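Local coordinates for protein 6-phospho-alpha-glucosidase (Merdibacter massiliensis, PDB 6VC6) that probably hydrolyses 6-phospho-alpha-glucosides, such as phosphorylated disaccharides, with NAD and a manganese ion bound at its active site, as in other family 4 glycoside hydrolases, at residues V340-E345 / A355-V360; I348-D353 / V373-Q378; F19-V24 / K53-E58. All blocks are in the same frame, centred on the assembly; numbering follows the deposited sequence.

Interaction 1 of 3, residues V340-E345 / A355-V360; sequences VIVKNE and AMVELV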
loop_
_atom_site.group_PDB
_atom_site.type_symbol
_atom_site.label_atom_id
_atom_site.label_comp_id
_atom_site.label_asym_id
_atom_site.label_seq_id
_atom_site.Cartn_x
_atom_site.Cartn_y
_atom_site.Cartn_z
ATOM N N VAL A 340 11.033 0.241 0.446
ATOM C CA VAL A 340 10.198 -0.911 0.140
ATOM C C VAL A 340 10.165 -1.839 1.350
ATOM O O VAL A 340 10.857 -1.629 2.346
ATOM C CB VAL A 340 10.684 -1.672 -1.111
ATOM C CG1 VAL A 340 10.691 -0.753 -2.324
ATOM C CG2 VAL A 340 12.068 -2.257 -0.871
ATOM N N ILE A 341 9.344 -2.881 1.242
ATOM C CA ILE A 341 9.130 -3.844 2.316
ATOM C C ILE A 341 10.007 -5.061 2.061
ATOM O O ILE A 341 9.943 -5.667 0.983
ATOM C CB ILE A 341 7.647 -4.240 2.417
ATOM C CG1 ILE A 341 6.797 -3.017 2.768
ATOM C CG2 ILE A 341 7.456 -5.345 3.443
ATOM C CD1 ILE A 341 5.311 -3.241 2.620
ATOM N N VAL A 342 10.826 -5.425 3.051
ATOM C CA VAL A 342 11.788 -6.511 2.914
ATOM C C VAL A 342 11.857 -7.304 4.213
ATOM O O VAL A 342 11.477 -6.828 5.284
ATOM C CB VAL A 342 13.200 -6.000 2.548
ATOM C CG1 VAL A 342 13.223 -5.450 1.135
ATOM C CG2 VAL A 342 13.656 -4.944 3.544
ATOM N N LYS A 343 12.360 -8.531 4.100
ATOM C CA LYS A 343 12.645 -9.336 5.279
ATOM C C LYS A 343 13.811 -8.732 6.051
ATOM O O LYS A 343 14.823 -8.332 5.468
ATOM C CB LYS A 343 12.961 -10.777 4.874
ATOM C CG LYS A 343 13.168 -11.726 6.043
ATOM C CD LYS A 343 13.051 -13.179 5.603
ATOM C CE LYS A 343 14.409 -13.762 5.251
ATOM N NZ LYS A 343 14.358 -14.587 4.011
ATOM N N ASN A 344 13.663 -8.664 7.373
ATOM C CA ASN A 344 14.619 -7.962 8.222
ATOM C C ASN A 344 15.980 -8.651 8.237
ATOM O O ASN A 344 16.923 -8.181 7.592
ATOM C CB ASN A 344 14.068 -7.842 9.644
ATOM C CG ASN A 344 14.986 -7.062 10.562
ATOM O OD1 ASN A 344 15.668 -6.132 10.132
ATOM N ND2 ASN A 344 15.004 -7.433 11.837
ATOM N N GLU A 345 16.082 -9.755 8.976
ATOM C CA GLU A 345 17.305 -10.549 9.103
ATOM C C GLU A 345 18.524 -9.668 9.391
ATOM O O GLU A 345 19.528 -9.686 8.677
ATOM C CB GLU A 345 17.537 -11.409 7.857
ATOM C CG GLU A 345 18.263 -12.719 8.152
ATOM C CD GLU A 345 18.465 -13.577 6.919
ATOM O OE1 GLU A 345 17.538 -13.653 6.086
ATOM O OE2 GLU A 345 19.551 -14.180 6.785
ATOM N N ALA A 355 10.878 -10.760 10.479
ATOM C CA ALA A 355 9.925 -9.662 10.413
ATOM C C ALA A 355 10.013 -8.974 9.057
ATOM O O ALA A 355 11.107 -8.709 8.551
ATOM C CB ALA A 355 10.181 -8.649 11.529
HETATM N N MSE A 356 8.855 -8.700 8.467
HETATM C CA MSE A 356 8.802 -7.911 7.243
HETATM C C MSE A 356 8.789 -6.432 7.611
HETATM O O MSE A 356 7.831 -5.940 8.208
HETATM C CB MSE A 356 7.573 -8.275 6.405
HETATM C CG MSE A 356 7.510 -9.739 5.981
HETATM SE SE MSE A 356 9.104 -10.362 5.031
HETATM C CE MSE A 356 8.866 -9.413 3.348
ATOM N N VAL A 357 9.864 -5.726 7.265
ATOM C CA VAL A 357 10.058 -4.341 7.665
ATOM C C VAL A 357 10.166 -3.468 6.418
ATOM O O VAL A 357 10.284 -3.955 5.295
ATOM C CB VAL A 357 11.294 -4.165 8.566
ATOM C CG1 VAL A 357 11.109 -4.924 9.871
ATOM C CG2 VAL A 357 12.546 -4.637 7.844
ATOM N N GLU A 358 10.128 -2.155 6.640
ATOM C CA GLU A 358 10.144 -1.155 5.579
ATOM C C GLU A 358 11.407 -0.317 5.718
ATOM O O GLU A 358 11.605 0.341 6.745
ATOM C CB GLU A 358 8.896 -0.272 5.653
ATOM C CG GLU A 358 8.593 0.507 4.389
ATOM C CD GLU A 358 7.224 1.157 4.428
ATOM O OE1 GLU A 358 6.963 1.941 5.365
ATOM O OE2 GLU A 358 6.407 0.882 3.525
ATOM N N LEU A 359 12.258 -0.341 4.692
ATOM C CA LEU A 359 13.560 0.309 4.769
ATOM C C LEU A 359 13.957 0.849 3.402
ATOM O O LEU A 359 13.378 0.494 2.372
ATOM C CB LEU A 359 14.640 -0.656 5.270
ATOM C CG LEU A 359 14.448 -1.328 6.628
ATOM C CD1 LEU A 359 15.345 -2.540 6.722
ATOM C CD2 LEU A 359 14.733 -0.353 7.757
ATOM N N VAL A 360 14.975 1.713 3.409
ATOM C CA VAL A 360 15.586 2.178 2.170
ATOM C C VAL A 360 16.429 1.057 1.579
ATOM O O VAL A 360 17.204 0.403 2.289
ATOM C CB VAL A 360 16.433 3.433 2.426
ATOM C CG1 VAL A 360 17.131 3.881 1.148
ATOM C CG2 VAL A 360 15.575 4.554 2.993
#
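Val-340 and Leu-359 form a hydrogen-bonded pair of the antiparallel ladder, each backbone N giving its hydrogen to the other's carbonyl. The short strand segments 340-343 and 356-360 run at 132° to each other, a strongly twisted antiparallel pair. Ile-341 follows in a non-hydrogen-bonded pair with Glu-358, where Ile-341 CA lies 3.2 Å from Val-357 O in a CA-H...O contact. That carbonyl also takes the backbone hydrogen bond from Val-342 N (2.7 Å). Chi1 of -63° sets Ile-341 CG1 beside the backbone N and leaves CG2 anti to it, and CG2 lies 4.2 Å from Met-356 CB, the two side chains crossing at about a right angle, while CG1 faces the Glu-358 carboxylate.

Val-342 pairs with Val-357, and Val-342 CG2 reaches across to Leu-359 CD1 at 4.3 Å. Lys-343 and Met-356 make the last, non-hydrogen-bonded pair. On this other face Met-356, a selenomethionine, bends at chi2 and chi3 and folds back over the neighbouring strand: its SE lies 3.7 Å from Lys-343 CA, and CE covers Lys-343 N. Just beyond, Asn-344 N is bonded to Ala-355 O (2.8 Å). Asn-344 CB sits 4.0 Å from Val-357 CG2, and its amide turns to the connecting loop, OD1 accepting from Ile-348 N and ND2 donating to Gln-352 O.

Glu-358 OE1 bonds to Tyr-195 OH, and its side chain lies about 6 Å from the bound manganese, so this pairing borders the active site. Within the mixed sheet, 336-343 stands between 166-169 and 356-364. Ile-341 and Met-356 pack under helix 149-159 through Ala-153, whereas Val-340 and Val-342, on the opposite face, meet Pro-368 of strand 367-370.

Interaction 2 of 3, residues I348-D353 / V373-Q378; sequences IANMQD and VGNIPQ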
loop_
_atom_site.group_PDB
_atom_site.type_symbol
_atom_site.label_atom_id
_atom_site.label_comp_id
_atom_site.label_asym_id
_atom_site.label_seq_id
_atom_site.Cartn_x
_atom_site.Cartn_y
_atom_site.Cartn_z
ATOM N N ILE A 348 17.180 -4.407 10.937
ATOM C CA ILE A 348 16.847 -3.818 12.228
ATOM C C ILE A 348 17.386 -4.777 13.281
ATOM O O ILE A 348 16.848 -5.874 13.470
ATOM C CB ILE A 348 15.338 -3.583 12.381
ATOM C CG1 ILE A 348 14.823 -2.699 11.243
ATOM C CG2 ILE A 348 15.035 -2.944 13.728
ATOM C CD1 ILE A 348 13.376 -2.274 11.399
ATOM N N ALA A 349 18.455 -4.364 13.966
ATOM C CA ALA A 349 19.298 -5.320 14.678
ATOM C C ALA A 349 18.608 -5.930 15.894
ATOM O O ALA A 349 18.863 -7.095 16.218
ATOM C CB ALA A 349 20.609 -4.651 15.092
ATOM N N ASN A 350 17.748 -5.179 16.582
ATOM C CA ASN A 350 17.111 -5.673 17.796
ATOM C C ASN A 350 15.675 -6.139 17.565
ATOM O O ASN A 350 14.885 -6.184 18.514
ATOM C CB ASN A 350 17.159 -4.611 18.896
ATOM C CG ASN A 350 16.695 -3.251 18.419
ATOM O OD1 ASN A 350 16.499 -3.030 17.225
ATOM N ND2 ASN A 350 16.527 -2.324 19.356
HETATM N N MSE A 351 15.325 -6.488 16.331
HETATM C CA MSE A 351 14.046 -7.130 16.051
HETATM C C MSE A 351 14.296 -8.497 15.420
HETATM O O MSE A 351 15.392 -8.762 14.924
HETATM C CB MSE A 351 13.177 -6.256 15.142
HETATM C CG MSE A 351 12.385 -5.195 15.895
HETATM SE SE MSE A 351 11.308 -4.038 14.746
HETATM C CE MSE A 351 10.041 -5.361 14.079
ATOM N N GLN A 352 13.283 -9.362 15.445
ATOM C CA GLN A 352 13.463 -10.739 15.007
ATOM C C GLN A 352 13.792 -10.803 13.517
ATOM O O GLN A 352 13.484 -9.893 12.741
ATOM C CB GLN A 352 12.213 -11.567 15.307
ATOM C CG GLN A 352 10.930 -11.007 14.722
ATOM C CD GLN A 352 9.697 -11.501 15.455
ATOM O OE1 GLN A 352 9.225 -10.866 16.397
ATOM N NE2 GLN A 352 9.173 -12.643 15.026
ATOM N N ASP A 353 14.429 -11.910 13.124
ATOM C CA ASP A 353 14.924 -12.048 11.759
ATOM C C ASP A 353 13.787 -12.082 10.745
ATOM O O ASP A 353 13.885 -11.475 9.672
ATOM C CB ASP A 353 15.775 -13.314 11.633
ATOM C CG ASP A 353 17.146 -13.166 12.264
ATOM O OD1 ASP A 353 17.837 -14.193 12.427
ATOM O OD2 ASP A 353 17.534 -12.027 12.598
ATOM N N VAL A 373 20.194 -0.495 9.556
ATOM C CA VAL A 373 19.841 0.650 10.382
ATOM C C VAL A 373 20.391 0.523 11.799
ATOM O O VAL A 373 20.635 1.553 12.447
ATOM C CB VAL A 373 18.309 0.856 10.404
ATOM C CG1 VAL A 373 17.891 1.940 11.389
ATOM C CG2 VAL A 373 17.812 1.194 9.007
ATOM N N GLY A 374 20.645 -0.689 12.277
ATOM C CA GLY A 374 21.150 -0.881 13.619
ATOM C C GLY A 374 20.027 -1.073 14.619
ATOM O O GLY A 374 18.884 -1.387 14.277
ATOM N N ASN A 375 20.371 -0.874 15.887
ATOM C CA ASN A 375 19.394 -0.982 16.960
ATOM C C ASN A 375 18.555 0.287 17.027
ATOM O O ASN A 375 19.093 1.395 17.112
ATOM C CB ASN A 375 20.095 -1.232 18.295
ATOM C CG ASN A 375 20.876 -2.530 18.308
ATOM O OD1 ASN A 375 20.316 -3.607 18.102
ATOM N ND2 ASN A 375 22.179 -2.435 18.549
ATOM N N ILE A 376 17.236 0.124 16.982
ATOM C CA ILE A 376 16.314 1.253 17.067
ATOM C C ILE A 376 16.081 1.576 18.538
ATOM O O ILE A 376 16.229 0.690 19.393
ATOM C CB ILE A 376 14.996 0.952 16.336
ATOM C CG1 ILE A 376 14.380 -0.350 16.850
ATOM C CG2 ILE A 376 15.229 0.879 14.835
ATOM C CD1 ILE A 376 13.015 -0.648 16.267
ATOM N N PRO A 377 15.734 2.818 18.883
ATOM C CA PRO A 377 15.534 3.166 20.295
ATOM C C PRO A 377 14.421 2.350 20.940
ATOM O O PRO A 377 13.578 1.748 20.272
ATOM C CB PRO A 377 15.176 4.657 20.246
ATOM C CG PRO A 377 15.792 5.144 18.976
ATOM C CD PRO A 377 15.666 4.001 18.009
ATOM N N GLN A 378 14.431 2.350 22.277
ATOM C CA GLN A 378 13.539 1.480 23.038
ATOM C C GLN A 378 12.074 1.841 22.822
ATOM O O GLN A 378 11.214 0.955 22.742
ATOM C CB GLN A 378 13.892 1.550 24.523
ATOM C CG GLN A 378 13.235 0.477 25.373
ATOM C CD GLN A 378 13.974 -0.845 25.318
ATOM O OE1 GLN A 378 15.197 -0.892 25.450
ATOM N NE2 GLN A 378 13.233 -1.929 25.123
#
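Asn-350 grips the backbone of Ile-376 with both ends of its amide. Its ND2 donates to Ile-376 O at 3.0 Å, on a lone pair in the carbonyl plane, and Ile-376 O in turn lies close to the amide plane of Asn-350. The other end is less ideally placed: Ile-376 N reaches Asn-350 OD1 at 3.2 Å, with a C=O...N angle of only 102°. Two bonds to one residue fix the rotation of the amide, which chi1 of 49° brings round between the backbone N and carbonyl carbon of Asn-350. A third bond, from Ala-349 N to Gly-374 O, is nearly straight at the hydrogen, although the donor stands above the carbonyl plane.

The close-packed side lies behind this polar row. There Ile-376 CD1 meets Ile-348 CG2 at 4.0 Å and the selenium of Met-351 at 4.1 Å, while Met-351 also rests on Leu-381 and Val-385 of helix 378-400. Toward solvent the join is looser. Ala-349 and Asn-375 are exposed, and their main meeting is Ala-349 CB against Asn-375 OD1 (3.2 Å). The two asparagine amides are steeply inclined, 73° apart, and do not bond to each other.

Residues 348-351 form a type I beta turn, closed by Met-351 N to Ile-348 O, and Pro-377 is the N-cap residue of helix 378-400. The arrangement joins two loops of the family 4 C-terminal region, the one between strands 336-343 and 356-364 and the one leading into that helix, through an asparagine side chain that pairs, as a strand edge would, with both the N-H and the C=O of one residue.

Interaction 3 of 3, residues F19-V24 / K53-E58; sequences FLKSFV and KILFSE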
loop_
_atom_site.group_PDB
_atom_site.type_symbol
_atom_site.label_atom_id
_atom_site.label_comp_id
_atom_site.label_asym_id
_atom_site.label_seq_id
_atom_site.Cartn_x
_atom_site.Cartn_y
_atom_site.Cartn_z
ATOM N N PHE A 19 -2.877 4.387 -14.357
ATOM C CA PHE A 19 -1.758 3.594 -14.857
ATOM C C PHE A 19 -1.679 3.649 -16.377
ATOM O O PHE A 19 -0.584 3.763 -16.942
ATOM C CB PHE A 19 -1.888 2.147 -14.382
ATOM C CG PHE A 19 -1.234 1.882 -13.058
ATOM C CD1 PHE A 19 -1.965 1.955 -11.883
ATOM C CD2 PHE A 19 0.110 1.555 -12.985
ATOM C CE1 PHE A 19 -1.367 1.710 -10.662
ATOM C CE2 PHE A 19 0.714 1.308 -11.767
ATOM C CZ PHE A 19 -0.027 1.386 -10.603
ATOM N N LEU A 20 -2.827 3.567 -17.055
ATOM C CA LEU A 20 -2.830 3.586 -18.514
ATOM C C LEU A 20 -2.307 4.911 -19.052
ATOM O O LEU A 20 -1.615 4.946 -20.077
ATOM C CB LEU A 20 -4.239 3.311 -19.041
ATOM C CG LEU A 20 -4.945 2.067 -18.497
ATOM C CD1 LEU A 20 -6.307 1.897 -19.151
ATOM C CD2 LEU A 20 -4.089 0.827 -18.702
ATOM N N LYS A 21 -2.630 6.016 -18.374
ATOM C CA LYS A 21 -2.117 7.313 -18.800
ATOM C C LYS A 21 -0.642 7.472 -18.456
ATOM O O LYS A 21 0.086 8.176 -19.165
ATOM C CB LYS A 21 -2.940 8.435 -18.165
ATOM C CG LYS A 21 -4.359 8.535 -18.703
ATOM C CD LYS A 21 -5.360 8.807 -17.590
ATOM C CE LYS A 21 -5.743 10.275 -17.532
ATOM N NZ LYS A 21 -7.027 10.478 -16.804
ATOM N N SER A 22 -0.183 6.828 -17.380
ATOM C CA SER A 22 1.232 6.885 -17.033
ATOM C C SER A 22 2.072 6.075 -18.012
ATOM O O SER A 22 3.174 6.493 -18.386
ATOM C CB SER A 22 1.444 6.389 -15.604
ATOM O OG SER A 22 0.864 7.275 -14.663
ATOM N N PHE A 23 1.568 4.911 -18.436
ATOM C CA PHE A 23 2.275 4.108 -19.429
ATOM C C PHE A 23 2.499 4.886 -20.719
ATOM O O PHE A 23 3.500 4.666 -21.413
ATOM C CB PHE A 23 1.498 2.823 -19.721
ATOM C CG PHE A 23 1.551 1.813 -18.609
ATOM C CD1 PHE A 23 2.707 1.633 -17.870
ATOM C CD2 PHE A 23 0.442 1.038 -18.309
ATOM C CE1 PHE A 23 2.758 0.698 -16.850
ATOM C CE2 PHE A 23 0.485 0.103 -17.290
ATOM C CZ PHE A 23 1.645 -0.065 -16.560
ATOM N N VAL A 24 1.584 5.797 -21.054
ATOM C CA VAL A 24 1.750 6.622 -22.245
ATOM C C VAL A 24 2.819 7.684 -22.016
ATOM O O VAL A 24 3.638 7.962 -22.900
ATOM C CB VAL A 24 0.401 7.249 -22.643
ATOM C CG1 VAL A 24 0.602 8.354 -23.670
ATOM C CG2 VAL A 24 -0.545 6.183 -23.174
ATOM N N LYS A 53 -8.556 1.161 -24.700
ATOM C CA LYS A 53 -8.458 0.923 -26.137
ATOM C C LYS A 53 -8.534 2.229 -26.917
ATOM O O LYS A 53 -7.848 2.394 -27.932
ATOM C CB LYS A 53 -9.555 -0.041 -26.587
ATOM C CG LYS A 53 -9.364 -1.464 -26.088
ATOM C CD LYS A 53 -9.902 -2.482 -27.080
ATOM C CE LYS A 53 -11.421 -2.524 -27.060
ATOM N NZ LYS A 53 -11.966 -3.342 -28.178
ATOM N N ILE A 54 -9.394 3.135 -26.475
ATOM C CA ILE A 54 -9.448 4.447 -27.088
ATOM C C ILE A 54 -8.164 5.220 -26.849
ATOM O O ILE A 54 -7.618 5.826 -27.759
ATOM C CB ILE A 54 -10.627 5.275 -26.559
ATOM C CG1 ILE A 54 -11.944 4.615 -26.922
ATOM C CG2 ILE A 54 -10.606 6.671 -27.143
ATOM C CD1 ILE A 54 -13.130 5.278 -26.271
ATOM N N LEU A 55 -7.682 5.187 -25.615
ATOM C CA LEU A 55 -6.493 5.940 -25.254
ATOM C C LEU A 55 -5.260 5.445 -25.981
ATOM O O LEU A 55 -4.484 6.219 -26.507
ATOM C CB LEU A 55 -6.267 5.855 -23.750
ATOM C CG LEU A 55 -4.918 6.328 -23.224
ATOM C CD1 LEU A 55 -4.928 7.828 -23.014
ATOM C CD2 LEU A 55 -4.568 5.606 -21.935
ATOM N N PHE A 56 -5.096 4.135 -26.014
ATOM C CA PHE A 56 -3.957 3.531 -26.677
ATOM C C PHE A 56 -3.979 3.737 -28.186
ATOM O O PHE A 56 -2.942 3.941 -28.806
ATOM C CB PHE A 56 -3.794 2.074 -26.265
ATOM C CG PHE A 56 -3.491 1.903 -24.806
ATOM C CD1 PHE A 56 -2.610 2.757 -24.171
ATOM C CD2 PHE A 56 -4.093 0.911 -24.071
ATOM C CE1 PHE A 56 -2.329 2.613 -22.830
ATOM C CE2 PHE A 56 -3.818 0.762 -22.730
ATOM C CZ PHE A 56 -2.937 1.614 -22.109
ATOM N N SER A 57 -5.164 3.680 -28.774
ATOM C CA SER A 57 -5.280 3.907 -30.197
ATOM C C SER A 57 -4.803 5.307 -30.519
ATOM O O SER A 57 -4.089 5.510 -31.483
ATOM C CB SER A 57 -6.732 3.776 -30.626
ATOM O OG SER A 57 -7.035 2.444 -30.959
ATOM N N GLU A 58 -5.215 6.273 -29.713
ATOM C CA GLU A 58 -4.761 7.647 -29.874
ATOM C C GLU A 58 -3.282 7.899 -29.585
ATOM O O GLU A 58 -2.637 8.640 -30.313
ATOM C CB GLU A 58 -5.624 8.605 -29.054
ATOM C CG GLU A 58 -6.977 8.894 -29.675
ATOM C CD GLU A 58 -7.540 10.230 -29.249
ATOM O OE1 GLU A 58 -8.754 10.304 -28.998
ATOM O OE2 GLU A 58 -6.773 11.206 -29.167
#
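Two helices of the NAD-binding Rossmann-like domain lie side by side here, 16-25 and 42-59, which follow the first two strands of its parallel sheet in beta-alpha-beta order. Their short segments 19-24 and 53-58 run almost parallel, 8° apart, with axes 10.5 Å from each other, and the space between them is filled by side chains.

Phe-56 and Leu-55 provide one side of the interface, Leu-20 and Val-24 the other. Leu-20 crosses the Phe-56 side chain at about a right angle, its CB and CD2 both 3.7 Å from CZ at the ring's far end. One turn on, Val-24 CG2 approaches the same ring at its edge, near its plane, 4.0 Å from CE1. Leu-55, with CG anti to the backbone N (chi1 167°), sends CD2 into the groove between the helices, where it touches Leu-20 CB at 3.7 Å and, more loosely, Val-24 CG2 at 4.2 Å. The contact is carried by apolar side chains, with the Leu-20 carbonyl oxygen also lying against Leu-55 CD2.

Beneath the pair, Leu-35 of strand 32-38 packs on both Leu-20 and Phe-56, and Phe-65 of strand 64-68 meets the Phe-56 ring edge-to-face. Leu-308 borders Leu-55, while helix 318-331 covers another flank of helix 16-25 through Ser-22 and Phe-23.

How the interactions relate
Interaction 3 comes first along the chain, in the N-terminal half of the protein, on two helices flanking the early parallel strands of the nine-stranded mixed sheet. Interactions 1 and 2 follow together, their segments alternating: the loop carrying residues 348-353 joins the two strands of interaction 1, and the 373-378 loop comes after strand 367-370. Their centres are about 11 Å apart, and a backbone bond from Glu-345 N to Asp-353 O joins them. Interaction 3 lies far off, about 34 Å from interaction 1 and about 44 Å from interaction 2 between centres. The large sheet thus spans both regions, with NAD about 7 Å from the Ile-341 side chain but about 13 Å from that of Leu-20.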